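Local coordinates for designed Anbu Protein (PDB 5LOY) that probably acts as a peptidase of the N-terminal nucleophile hydrolase family, resembling an ancestral proteasome beta subunit, and assembles into helical polymers, at residues 5-9 and 160-164; 14-20 and 30-34; 78-83 and 121-126. All blocks are in the same frame, centred on the assembly; numbering follows the deposited sequence.

Contact 1: residues 5-9 and 160-164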
ATOM      1  N   GLY A   5      -4.945  13.450   6.809  1.00 28.75           N
ATOM      2  CA  GLY A   5      -5.279  14.301   7.942  1.00 28.83           C
ATOM      3  C   GLY A   5      -5.003  13.540   9.203  1.00 29.29           C
ATOM      4  O   GLY A   5      -5.311  12.331   9.293  1.00 28.53           O
ATOM      5  N   ILE A   6      -4.412  14.233  10.185  1.00 31.19           N
ATOM      6  CA  ILE A   6      -3.977  13.590  11.446  1.00 32.38           C
ATOM      7  C   ILE A   6      -4.433  14.403  12.611  1.00 33.28           C
ATOM      8  O   ILE A   6      -4.304  15.605  12.607  1.00 35.77           O
ATOM      9  CB  ILE A   6      -2.453  13.466  11.545  1.00 32.58           C
ATOM     10  CG1 ILE A   6      -1.899  12.744  10.341  1.00 32.49           C
ATOM     11  CG2 ILE A   6      -2.050  12.669  12.767  1.00 34.04           C
ATOM     12  CD1 ILE A   6      -0.391  12.716  10.327  1.00 32.69           C
ATOM     13  N   ARG A   7      -4.932  13.740  13.636  1.00 36.04           N
ATOM     14  CA  ARG A   7      -5.441  14.412  14.823  1.00 38.59           C
ATOM     15  C   ARG A   7      -4.707  13.998  16.115  1.00 40.55           C
ATOM     16  O   ARG A   7      -4.625  12.824  16.445  1.00 42.76           O
ATOM     17  CB  ARG A   7      -6.903  14.079  14.957  1.00 40.94           C
ATOM     18  CG  ARG A   7      -7.598  14.922  16.003  1.00 47.03           C
ATOM     19  CD  ARG A   7      -8.725  14.145  16.616  1.00 50.87           C
ATOM     20  NE  ARG A   7      -9.560  14.994  17.445  1.00 55.85           N
ATOM     21  CZ  ARG A   7     -10.375  14.531  18.401  1.00 59.42           C
ATOM     22  NH1 ARG A   7     -10.465  13.220  18.649  1.00 56.14           N
ATOM     23  NH2 ARG A   7     -11.094  15.391  19.120  1.00 61.35           N
ATOM     24  N   LEU A   8      -4.196  14.972  16.856  1.00 43.06           N
ATOM     25  CA  LEU A   8      -3.379  14.729  18.040  1.00 44.32           C
ATOM     26  C   LEU A   8      -3.866  15.575  19.186  1.00 45.83           C
ATOM     27  O   LEU A   8      -4.586  16.547  18.984  1.00 43.96           O
ATOM     28  CB  LEU A   8      -1.938  15.112  17.732  1.00 46.14           C
ATOM     29  CG  LEU A   8      -1.497  14.608  16.364  1.00 46.18           C
ATOM     30  CD1 LEU A   8      -0.521  15.560  15.734  1.00 49.00           C
ATOM     31  CD2 LEU A   8      -0.924  13.224  16.477  1.00 46.83           C
ATOM     32  N   ASP A   9      -3.457  15.226  20.397  1.00 47.99           N
ATOM     33  CA  ASP A   9      -3.789  16.043  21.551  1.00 51.09           C
ATOM     34  C   ASP A   9      -3.318  17.472  21.334  1.00 49.81           C
ATOM     35  O   ASP A   9      -4.035  18.413  21.657  1.00 48.93           O
ATOM     36  CB  ASP A   9      -3.177  15.474  22.843  1.00 56.75           C
ATOM     37  CG  ASP A   9      -3.862  14.173  23.311  1.00 62.70           C
ATOM     38  OD1 ASP A   9      -4.875  13.747  22.691  1.00 63.21           O
ATOM     39  OD2 ASP A   9      -3.371  13.558  24.297  1.00 70.29           O
ATOM     40  N   ILE A 160       1.889   7.066  14.667  1.00 35.49           N
ATOM     41  CA  ILE A 160       0.919   8.036  15.166  1.00 35.62           C
ATOM     42  C   ILE A 160       0.117   7.533  16.359  1.00 36.77           C
ATOM     43  O   ILE A 160      -0.509   6.494  16.290  1.00 36.68           O
ATOM     44  CB  ILE A 160      -0.089   8.466  14.094  1.00 34.80           C
ATOM     45  CG1 ILE A 160       0.623   9.035  12.842  1.00 34.55           C
ATOM     46  CG2 ILE A 160      -1.051   9.496  14.664  1.00 35.50           C
ATOM     47  CD1 ILE A 160       1.500  10.251  13.066  1.00 34.07           C
ATOM     48  N   THR A 161       0.165   8.288  17.456  1.00 38.80           N
ATOM     49  CA  THR A 161      -0.730   8.114  18.585  1.00 40.53           C
ATOM     50  C   THR A 161      -1.206   9.501  18.978  1.00 42.91           C
ATOM     51  O   THR A 161      -0.631  10.502  18.543  1.00 43.01           O
ATOM     52  CB  THR A 161      -0.033   7.479  19.826  1.00 42.52           C
ATOM     53  OG1 THR A 161       0.778   8.457  20.499  1.00 43.57           O
ATOM     54  CG2 THR A 161       0.804   6.257  19.449  1.00 39.62           C
ATOM     55  N   PRO A 162      -2.259   9.573  19.806  1.00 44.95           N
ATOM     56  CA  PRO A 162      -2.726  10.867  20.303  1.00 45.84           C
ATOM     57  C   PRO A 162      -1.619  11.669  20.985  1.00 48.69           C
ATOM     58  O   PRO A 162      -1.672  12.891  21.025  1.00 48.35           O
ATOM     59  CB  PRO A 162      -3.772  10.473  21.341  1.00 47.68           C
ATOM     60  CG  PRO A 162      -4.247   9.113  20.933  1.00 47.21           C
ATOM     61  CD  PRO A 162      -3.119   8.447  20.227  1.00 44.73           C
ATOM     62  N   ASP A 163      -0.630  10.979  21.539  1.00 51.00           N
ATOM     63  CA  ASP A 163       0.443  11.649  22.259  1.00 54.10           C
ATOM     64  C   ASP A 163       1.575  12.167  21.354  1.00 47.88           C
ATOM     65  O   ASP A 163       2.444  12.872  21.798  1.00 46.58           O
ATOM     66  CB  ASP A 163       1.012  10.696  23.315  1.00 62.76           C
ATOM     67  CG  ASP A 163       1.517  11.431  24.545  1.00 76.85           C
ATOM     68  OD1 ASP A 163       0.833  12.368  25.027  1.00 87.80           O
ATOM     69  OD2 ASP A 163       2.607  11.073  25.043  1.00 89.31           O
ATOM     70  N   THR A 164       1.560  11.814  20.079  1.00 44.39           N
ATOM     71  CA  THR A 164       2.614  12.221  19.161  1.00 42.44           C
ATOM     72  C   THR A 164       2.666  13.741  19.025  1.00 42.77           C
ATOM     73  O   THR A 164       1.625  14.400  19.010  1.00 43.21           O
ATOM     74  CB  THR A 164       2.390  11.596  17.775  1.00 38.92           C
ATOM     75  OG1 THR A 164       2.364  10.162  17.890  1.00 39.16           O
ATOM     76  CG2 THR A 164       3.483  12.003  16.807  1.00 38.65           C
TER
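With CG2 anti to the backbone N in both Ile6 (chi1 -55°) and Ile160 (chi1 -56°), the two isoleucines turn these methyls toward one another, and they meet at 3.8 Å. The contact belongs to the αββα sandwich of the Ntn hydrolases: strand 2-8 of one sheet is met by the connection between helices 153-159 and 166-183, part of the helical layer packed on that sheet. The two isoleucine side chains cross obliquely, and their CD1 atoms lie a little further apart, at 4.1 Å. Next along the strand, Leu8 lays its branched end against the connecting segment. Leu8 CD2 carries most of this packing, touching Ile160 CG2 and lying 3.9 Å from Thr164 CB. The same Leu8 CD2 is 3.4 Å from Thr161 O. Leu8 and Ile160 are buried, and helix 166-183 completes their surroundings through Leu166 and Ala169 beside Leu8 and Cys172 beside Ile160.

The connection is shaped by a type I beta turn from Thr161 to Thr164. Its backbone bond, from Thr164 N to Thr161 O, is joined by a second link in which Thr161 N donates to Thr164 OG1 (2.9 Å), so both residues at the ends of the turn are tied together. This presents the carbonyl of Pro162 to the end of the strand. There Asp9 OD1 lies 3.7 Å from Pro162 CB, beside the proline ring. Asp9 N donates to a lone pair of Pro162 O in the carbonyl plane, in a nearly straight bond of 3.0 Å with 170° at the hydrogen.

Contact 2: residues 14-20 and 30-34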
ATOM      1  N   PHE A  14      -2.208  18.365   8.275  1.00 30.02           N
ATOM      2  CA  PHE A  14      -2.793  18.022   6.980  1.00 29.27           C
ATOM      3  C   PHE A  14      -1.745  18.074   5.902  1.00 29.69           C
ATOM      4  O   PHE A  14      -0.931  19.004   5.868  1.00 30.53           O
ATOM      5  CB  PHE A  14      -3.876  19.024   6.580  1.00 29.72           C
ATOM      6  CG  PHE A  14      -4.984  19.161   7.580  1.00 30.06           C
ATOM      7  CD1 PHE A  14      -6.081  18.347   7.511  1.00 29.99           C
ATOM      8  CD2 PHE A  14      -4.952  20.160   8.551  1.00 31.34           C
ATOM      9  CE1 PHE A  14      -7.122  18.489   8.413  1.00 30.66           C
ATOM     10  CE2 PHE A  14      -5.993  20.318   9.442  1.00 31.66           C
ATOM     11  CZ  PHE A  14      -7.078  19.476   9.373  1.00 31.54           C
ATOM     12  N   ALA A  15      -1.788  17.111   4.982  1.00 29.25           N
ATOM     13  CA  ALA A  15      -0.882  17.136   3.841  1.00 30.37           C
ATOM     14  C   ALA A  15      -1.544  16.598   2.598  1.00 29.74           C
ATOM     15  O   ALA A  15      -2.350  15.670   2.669  1.00 30.96           O
ATOM     16  CB  ALA A  15       0.354  16.323   4.159  1.00 30.83           C
ATOM     17  N   SER A  16      -1.192  17.152   1.454  1.00 30.24           N
ATOM     18  CA  SER A  16      -1.757  16.685   0.191  1.00 31.41           C
ATOM     19  C   SER A  16      -0.799  16.919  -0.943  1.00 33.33           C
ATOM     20  O   SER A  16      -0.049  17.877  -0.902  1.00 35.64           O
ATOM     21  CB  SER A  16      -3.071  17.420  -0.114  1.00 30.89           C
ATOM     22  OG  SER A  16      -2.845  18.816  -0.205  1.00 31.30           O
ATOM     23  N   ASP A  17      -0.844  16.064  -1.962  1.00 34.71           N
ATOM     24  CA  ASP A  17      -0.022  16.239  -3.162  1.00 37.51           C
ATOM     25  C   ASP A  17      -0.821  17.010  -4.220  1.00 37.44           C
ATOM     26  O   ASP A  17      -1.887  17.547  -3.913  1.00 38.34           O
ATOM     27  CB  ASP A  17       0.409  14.888  -3.713  1.00 39.48           C
ATOM     28  CG  ASP A  17      -0.658  14.250  -4.594  1.00 43.65           C
ATOM     29  OD1 ASP A  17      -1.847  14.338  -4.201  1.00 43.10           O
ATOM     30  OD2 ASP A  17      -0.312  13.698  -5.683  1.00 44.42           O
ATOM     31  N   SER A  18      -0.323  17.074  -5.457  1.00 35.71           N
ATOM     32  CA  SER A  18      -1.003  17.850  -6.503  1.00 35.93           C
ATOM     33  C   SER A  18      -1.156  17.161  -7.856  1.00 35.64           C
ATOM     34  O   SER A  18      -1.680  17.742  -8.781  1.00 36.12           O
ATOM     35  CB  SER A  18      -0.303  19.200  -6.694  1.00 36.93           C
ATOM     36  OG  SER A  18       1.081  19.030  -6.971  1.00 39.15           O
ATOM     37  N   ARG A  19      -0.719  15.924  -7.974  1.00 36.47           N
ATOM     38  CA  ARG A  19      -0.758  15.261  -9.252  1.00 38.27           C
ATOM     39  C   ARG A  19      -2.178  14.732  -9.481  1.00 37.99           C
ATOM     40  O   ARG A  19      -2.746  14.046  -8.644  1.00 36.71           O
ATOM     41  CB  ARG A  19       0.276  14.161  -9.293  1.00 39.34           C
ATOM     42  CG  ARG A  19       0.445  13.535 -10.655  1.00 41.55           C
ATOM     43  CD  ARG A  19       1.676  12.642 -10.702  1.00 42.25           C
ATOM     44  NE  ARG A  19       2.940  13.368 -10.756  1.00 42.97           N
ATOM     45  CZ  ARG A  19       4.141  12.775 -10.808  1.00 41.92           C
ATOM     46  NH1 ARG A  19       4.244  11.461 -10.774  1.00 41.42           N
ATOM     47  NH2 ARG A  19       5.240  13.496 -10.880  1.00 40.86           N
ATOM     48  N   THR A  20      -2.760  15.103 -10.603  1.00 40.56           N
ATOM     49  CA  THR A  20      -4.180  14.979 -10.786  1.00 44.54           C
ATOM     50  C   THR A  20      -4.522  14.497 -12.192  1.00 48.39           C
ATOM     51  O   THR A  20      -4.015  15.020 -13.161  1.00 48.07           O
ATOM     52  CB  THR A  20      -4.878  16.352 -10.578  1.00 45.35           C
ATOM     53  OG1 THR A  20      -4.487  16.917  -9.321  1.00 46.76           O
ATOM     54  CG2 THR A  20      -6.389  16.214 -10.577  1.00 44.30           C
ATOM     55  N   PHE A  30      -2.863  20.342  -9.748  1.00 38.72           N
ATOM     56  CA  PHE A  30      -3.973  21.055  -9.121  1.00 38.48           C
ATOM     57  C   PHE A  30      -3.838  20.909  -7.611  1.00 38.51           C
ATOM     58  O   PHE A  30      -3.691  19.812  -7.108  1.00 35.76           O
ATOM     59  CB  PHE A  30      -5.322  20.484  -9.554  1.00 36.51           C
ATOM     60  CG  PHE A  30      -5.729  20.869 -10.938  1.00 36.80           C
ATOM     61  CD1 PHE A  30      -5.332  20.119 -12.027  1.00 37.08           C
ATOM     62  CD2 PHE A  30      -6.538  21.962 -11.156  1.00 37.30           C
ATOM     63  CE1 PHE A  30      -5.707  20.470 -13.313  1.00 38.78           C
ATOM     64  CE2 PHE A  30      -6.932  22.314 -12.439  1.00 39.13           C
ATOM     65  CZ  PHE A  30      -6.508  21.571 -13.522  1.00 39.73           C
ATOM     66  N   ARG A  31      -3.885  22.032  -6.906  1.00 42.65           N
ATOM     67  CA  ARG A  31      -3.842  22.065  -5.436  1.00 46.15           C
ATOM     68  C   ARG A  31      -5.084  21.353  -4.836  1.00 42.80           C
ATOM     69  O   ARG A  31      -6.181  21.540  -5.327  1.00 41.52           O
ATOM     70  CB  ARG A  31      -3.797  23.542  -5.009  1.00 53.78           C
ATOM     71  CG  ARG A  31      -3.524  23.817  -3.536  1.00 64.17           C
ATOM     72  CD  ARG A  31      -3.724  25.297  -3.173  1.00 71.08           C
ATOM     73  NE  ARG A  31      -2.680  25.766  -2.248  1.00 75.95           N
ATOM     74  CZ  ARG A  31      -1.555  26.386  -2.613  1.00 74.91           C
ATOM     75  NH1 ARG A  31      -1.291  26.651  -3.883  1.00 73.82           N
ATOM     76  NH2 ARG A  31      -0.683  26.751  -1.688  1.00 78.05           N
ATOM     77  N   LYS A  32      -4.904  20.570  -3.775  1.00 39.89           N
ATOM     78  CA  LYS A  32      -6.002  19.822  -3.176  1.00 39.47           C
ATOM     79  C   LYS A  32      -6.358  20.208  -1.746  1.00 37.94           C
ATOM     80  O   LYS A  32      -7.184  19.557  -1.115  1.00 36.76           O
ATOM     81  CB  LYS A  32      -5.663  18.343  -3.222  1.00 42.46           C
ATOM     82  CG  LYS A  32      -5.451  17.831  -4.646  1.00 47.61           C
ATOM     83  CD  LYS A  32      -4.904  16.420  -4.609  1.00 52.26           C
ATOM     84  CE  LYS A  32      -4.315  15.966  -5.943  1.00 56.63           C
ATOM     85  NZ  LYS A  32      -5.361  15.915  -6.996  1.00 58.24           N
ATOM     86  N   MET A  33      -5.748  21.280  -1.246  1.00 38.64           N
ATOM     87  CA  MET A  33      -5.960  21.784   0.101  1.00 38.55           C
ATOM     88  C   MET A  33      -6.626  23.140   0.003  1.00 39.54           C
ATOM     89  O   MET A  33      -6.154  24.018  -0.743  1.00 40.87           O
ATOM     90  CB  MET A  33      -4.626  21.909   0.834  1.00 39.71           C
ATOM     91  CG  MET A  33      -4.724  22.426   2.267  1.00 42.41           C
ATOM     92  SD  MET A  33      -3.148  22.531   3.138  1.00 46.06           S
ATOM     93  CE  MET A  33      -2.775  20.792   3.340  1.00 40.41           C
ATOM     94  N   HIS A  34      -7.728  23.298   0.749  1.00 38.26           N
ATOM     95  CA  HIS A  34      -8.513  24.536   0.786  1.00 40.60           C
ATOM     96  C   HIS A  34      -8.761  24.925   2.250  1.00 41.06           C
ATOM     97  O   HIS A  34      -9.191  24.106   3.060  1.00 39.59           O
ATOM     98  CB  HIS A  34      -9.855  24.363   0.068  1.00 41.47           C
ATOM     99  CG  HIS A  34      -9.734  23.790  -1.305  1.00 44.24           C
ATOM    100  ND1 HIS A  34      -9.743  24.567  -2.445  1.00 47.06           N
ATOM    101  CD2 HIS A  34      -9.569  22.510  -1.723  1.00 45.13           C
ATOM    102  CE1 HIS A  34      -9.605  23.791  -3.507  1.00 46.40           C
ATOM    103  NE2 HIS A  34      -9.492  22.539  -3.096  1.00 46.54           N
TER
HETATM  104  O   HOH W   1      -2.405  20.066  -2.831  1.00 34.22           O
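Lys32 and Thr20 reach toward each other tip to tip, the lysine NZ donating to Thr20 OG1 at 2.7 Å. The lysine chain runs extended as far as CE and bends at its last torsion (chi4 -64°), which swings the amine toward the threonine. On the way it crosses Asp17, whose carbonyl oxygen lies 3.3 Å from CD and whose OD1 lies 3.4 Å from CE. Thr20 holds its hydroxyl anti to its own carbonyl carbon (chi1 -52°) and passes the chain of bonds on, donating to Ser18 O from above the carbonyl plane. That oxygen also accepts from Phe30 N, in the plane and at 3.0 Å, so two donors grip it from different directions.

The carboxylate of Asp17, with CG wedged between backbone N and carbonyl carbon, makes an Asx turn with Arg19 N through OD2. OD1 accepts from Tyr2 N, while OD2 also takes bonds from Thr1 N and Gly188 N. Lys32 NZ has a weak hydrogen bond to Thr1 OG1. The cluster is consistent with the active site of proteasome beta subunits, where an N-terminal threonine is the nucleophile.

A water ties the segments further on, accepting from Ser16 OG and from Lys32 N (2.7 Å) and donating to Asp17 O. Beyond it Met33, bent at chi3, rests CE on CB of Phe14 at 3.9 Å. The contact thus lies between the two sheets: strand 11-21 is flanked by strands 2-8 and 191-197, while strand 33-38 pairs antiparallel with strand 42-50 in the other sheet, whose Leu47 and Thr48 touch Met33 and Lys32.

Contact 3: residues 78-83 and 121-126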
ATOM      1  N   SER A  78     -20.837  23.776  14.180  1.00 55.77           N
ATOM      2  CA  SER A  78     -19.935  22.731  14.680  1.00 53.71           C
ATOM      3  C   SER A  78     -19.297  22.018  13.501  1.00 49.81           C
ATOM      4  O   SER A  78     -19.798  22.084  12.388  1.00 49.31           O
ATOM      5  CB  SER A  78     -20.688  21.732  15.574  1.00 54.90           C
ATOM      6  OG  SER A  78     -21.415  20.790  14.809  1.00 54.18           O
ATOM      7  N   MET A  79     -18.162  21.382  13.731  1.00 48.58           N
ATOM      8  CA  MET A  79     -17.496  20.640  12.670  1.00 47.47           C
ATOM      9  C   MET A  79     -18.332  19.475  12.164  1.00 44.69           C
ATOM     10  O   MET A  79     -18.239  19.113  11.013  1.00 40.12           O
ATOM     11  CB  MET A  79     -16.145  20.129  13.147  1.00 49.65           C
ATOM     12  CG  MET A  79     -15.079  21.221  13.238  1.00 53.15           C
ATOM     13  SD  MET A  79     -14.416  21.808  11.659  1.00 52.19           S
ATOM     14  CE  MET A  79     -14.571  20.386  10.617  1.00 46.47           C
ATOM     15  N   PHE A  80     -19.155  18.895  13.025  1.00 44.95           N
ATOM     16  CA  PHE A  80     -20.085  17.871  12.578  1.00 43.84           C
ATOM     17  C   PHE A  80     -21.030  18.459  11.521  1.00 44.89           C
ATOM     18  O   PHE A  80     -21.225  17.848  10.477  1.00 44.21           O
ATOM     19  CB  PHE A  80     -20.850  17.279  13.769  1.00 44.71           C
ATOM     20  CG  PHE A  80     -21.755  16.130  13.416  1.00 44.98           C
ATOM     21  CD1 PHE A  80     -23.062  16.359  12.993  1.00 45.98           C
ATOM     22  CD2 PHE A  80     -21.313  14.807  13.541  1.00 43.65           C
ATOM     23  CE1 PHE A  80     -23.902  15.302  12.674  1.00 46.17           C
ATOM     24  CE2 PHE A  80     -22.147  13.757  13.229  1.00 43.28           C
ATOM     25  CZ  PHE A  80     -23.443  14.003  12.797  1.00 45.01           C
ATOM     26  N   GLU A  81     -21.617  19.625  11.781  1.00 46.32           N
ATOM     27  CA  GLU A  81     -22.469  20.257  10.788  1.00 48.23           C
ATOM     28  C   GLU A  81     -21.694  20.662   9.525  1.00 45.87           C
ATOM     29  O   GLU A  81     -22.223  20.594   8.423  1.00 46.72           O
ATOM     30  CB  GLU A  81     -23.201  21.459  11.383  1.00 53.25           C
ATOM     31  CG  GLU A  81     -24.258  21.099  12.446  1.00 58.79           C
ATOM     32  CD  GLU A  81     -25.357  20.139  11.938  1.00 63.15           C
ATOM     33  OE1 GLU A  81     -25.858  20.333  10.789  1.00 64.66           O
ATOM     34  OE2 GLU A  81     -25.726  19.180  12.682  1.00 64.38           O
ATOM     35  N   ALA A  82     -20.450  21.086   9.673  1.00 44.06           N
ATOM     36  CA  ALA A  82     -19.610  21.394   8.515  1.00 43.36           C
ATOM     37  C   ALA A  82     -19.447  20.186   7.576  1.00 40.80           C
ATOM     38  O   ALA A  82     -19.605  20.300   6.357  1.00 38.67           O
ATOM     39  CB  ALA A  82     -18.237  21.867   8.974  1.00 43.57           C
ATOM     40  N   ALA A  83     -19.149  19.035   8.169  1.00 40.15           N
ATOM     41  CA  ALA A  83     -18.986  17.784   7.425  1.00 39.82           C
ATOM     42  C   ALA A  83     -20.271  17.416   6.712  1.00 41.13           C
ATOM     43  O   ALA A  83     -20.255  16.978   5.582  1.00 42.02           O
ATOM     44  CB  ALA A  83     -18.562  16.657   8.359  1.00 39.48           C
ATOM     45  N   GLU A 121     -14.775  24.419  21.248  1.00 66.02           N
ATOM     46  CA  GLU A 121     -15.058  23.067  20.797  1.00 64.14           C
ATOM     47  C   GLU A 121     -13.608  22.553  20.557  1.00 57.96           C
ATOM     48  O   GLU A 121     -12.726  23.337  20.213  1.00 56.15           O
ATOM     49  CB  GLU A 121     -15.940  23.150  19.517  1.00 64.82           C
ATOM     50  CG  GLU A 121     -16.531  21.858  18.922  1.00 66.16           C
ATOM     51  CD  GLU A 121     -16.603  21.835  17.366  1.00 62.72           C
ATOM     52  OE1 GLU A 121     -15.555  22.037  16.678  1.00 66.62           O
ATOM     53  OE2 GLU A 121     -17.686  21.558  16.824  1.00 56.53           O
ATOM     54  N   PRO A 122     -13.327  21.280  20.827  1.00 53.76           N
ATOM     55  CA  PRO A 122     -11.956  20.884  20.515  1.00 50.77           C
ATOM     56  C   PRO A 122     -11.700  20.754  19.019  1.00 47.28           C
ATOM     57  O   PRO A 122     -12.614  20.930  18.214  1.00 46.54           O
ATOM     58  CB  PRO A 122     -11.805  19.525  21.216  1.00 51.00           C
ATOM     59  CG  PRO A 122     -13.184  19.087  21.565  1.00 52.14           C
ATOM     60  CD  PRO A 122     -13.994  20.331  21.733  1.00 54.05           C
ATOM     61  N   PRO A 123     -10.445  20.481  18.640  1.00 46.50           N
ATOM     62  CA  PRO A 123     -10.142  20.179  17.235  1.00 44.32           C
ATOM     63  C   PRO A 123     -10.747  18.846  16.826  1.00 42.67           C
ATOM     64  O   PRO A 123     -10.737  17.912  17.628  1.00 43.24           O
ATOM     65  CB  PRO A 123      -8.601  20.103  17.189  1.00 43.30           C
ATOM     66  CG  PRO A 123      -8.122  20.676  18.476  1.00 45.98           C
ATOM     67  CD  PRO A 123      -9.230  20.517  19.473  1.00 47.36           C
ATOM     68  N   ARG A 124     -11.259  18.765  15.594  1.00 41.19           N
ATOM     69  CA  ARG A 124     -11.954  17.572  15.104  1.00 39.77           C
ATOM     70  C   ARG A 124     -11.573  17.268  13.649  1.00 37.87           C
ATOM     71  O   ARG A 124     -11.122  18.154  12.911  1.00 37.51           O
ATOM     72  CB  ARG A 124     -13.465  17.750  15.235  1.00 40.78           C
ATOM     73  CG  ARG A 124     -13.944  17.920  16.668  1.00 43.86           C
ATOM     74  CD  ARG A 124     -15.405  18.342  16.747  1.00 45.33           C
ATOM     75  NE  ARG A 124     -16.309  17.207  16.573  1.00 46.36           N
ATOM     76  CZ  ARG A 124     -17.641  17.275  16.627  1.00 47.02           C
ATOM     77  NH1 ARG A 124     -18.262  18.445  16.823  1.00 48.07           N
ATOM     78  NH2 ARG A 124     -18.358  16.169  16.466  1.00 45.66           N
ATOM     79  N   LEU A 125     -11.757  16.012  13.258  1.00 35.92           N
ATOM     80  CA  LEU A 125     -11.319  15.524  11.965  1.00 34.94           C
ATOM     81  C   LEU A 125     -12.322  14.508  11.407  1.00 34.49           C
ATOM     82  O   LEU A 125     -12.688  13.550  12.113  1.00 33.66           O
ATOM     83  CB  LEU A 125      -9.969  14.852  12.125  1.00 34.71           C
ATOM     84  CG  LEU A 125      -9.338  14.321  10.838  1.00 35.02           C
ATOM     85  CD1 LEU A 125      -9.016  15.490   9.914  1.00 36.75           C
ATOM     86  CD2 LEU A 125      -8.083  13.505  11.120  1.00 35.03           C
ATOM     87  N   PHE A 126     -12.735  14.707  10.148  1.00 32.86           N
ATOM     88  CA  PHE A 126     -13.758  13.869   9.500  1.00 32.24           C
ATOM     89  C   PHE A 126     -13.324  13.335   8.145  1.00 30.92           C
ATOM     90  O   PHE A 126     -12.516  13.968   7.459  1.00 30.70           O
ATOM     91  CB  PHE A 126     -15.031  14.666   9.272  1.00 32.90           C
ATOM     92  CG  PHE A 126     -15.726  15.059  10.531  1.00 33.93           C
ATOM     93  CD1 PHE A 126     -15.304  16.155  11.240  1.00 34.27           C
ATOM     94  CD2 PHE A 126     -16.791  14.329  11.014  1.00 34.87           C
ATOM     95  CE1 PHE A 126     -15.947  16.517  12.409  1.00 35.76           C
ATOM     96  CE2 PHE A 126     -17.428  14.680  12.199  1.00 35.70           C
ATOM     97  CZ  PHE A 126     -16.999  15.770  12.897  1.00 36.32           C
TER
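The polar part of this contact centres on Glu121, whose OE2 accepts from Met79 N across the segments at 3.1 Å, on its syn lone pair. The same oxygen takes a salt bridge from Arg124: NH1 meets it from above the carboxylate plane, at 3.2 Å, whereas OE2 itself lies nearly in the guanidinium plane. Met79 opens helix 79-94, which packs on strand 124-128 of the Ntn-hydrolase sandwich with the two short axes 9.1 Å apart and only 20° from parallel. Ser78 is the N-cap of that helix and accepts from Glu81 N with its OG. NE of Arg124 makes a second salt bridge, to Glu136 on strand 134-136.

Apolar packing follows the ring of Phe126. Ala83 sets its CB over one face, a CH-pi contact 4.2 Å from the centroid. Met79 CB touches CE1 of that ring at 3.7 Å, and CA of Phe80 lies the same distance from CZ. The side chains of Phe80 and Phe126 cross at about a right angle; with CG of Phe80 anti to its backbone N (chi1 -175°), the ring is placed so that its CD2 lies 4.1 Å from CE2 of Phe126. Phe80 also makes an edge-to-face contact with Phe134.

Against the guanidinium of Arg124, Phe80 CB lies 3.8 Å from NH2, and the backbone N of Phe80 sits over one face, offset toward its rim.

An acidic oxygen is thus bound directly to the first turn of the helix, where it would probably be stabilised by the helix dipole, and the arginine, shared between Glu121 and Glu136, would probably offset only part of their combined charge.

Following the chain from the N terminus, residues 5-9 come first, but their partner lies far ahead, so contact 1 is the last to close along the chain. Contact 2 closes first, a short loop between strands 11-21 and 33-38 that links the two sheets beside the N-terminal residue. Contact 3 follows in series, joining helix 79-94 to strand 124-128. Only then does the chain reach 160-164 and close contact 1, which encloses both; none of the three cross. The segments also touch one another: Leu125 packs on Phe14 and on the Gly5 to Arg7 backbone, and Arg7 NH2 probably donates to Pro123 O, so the two sheets meet here.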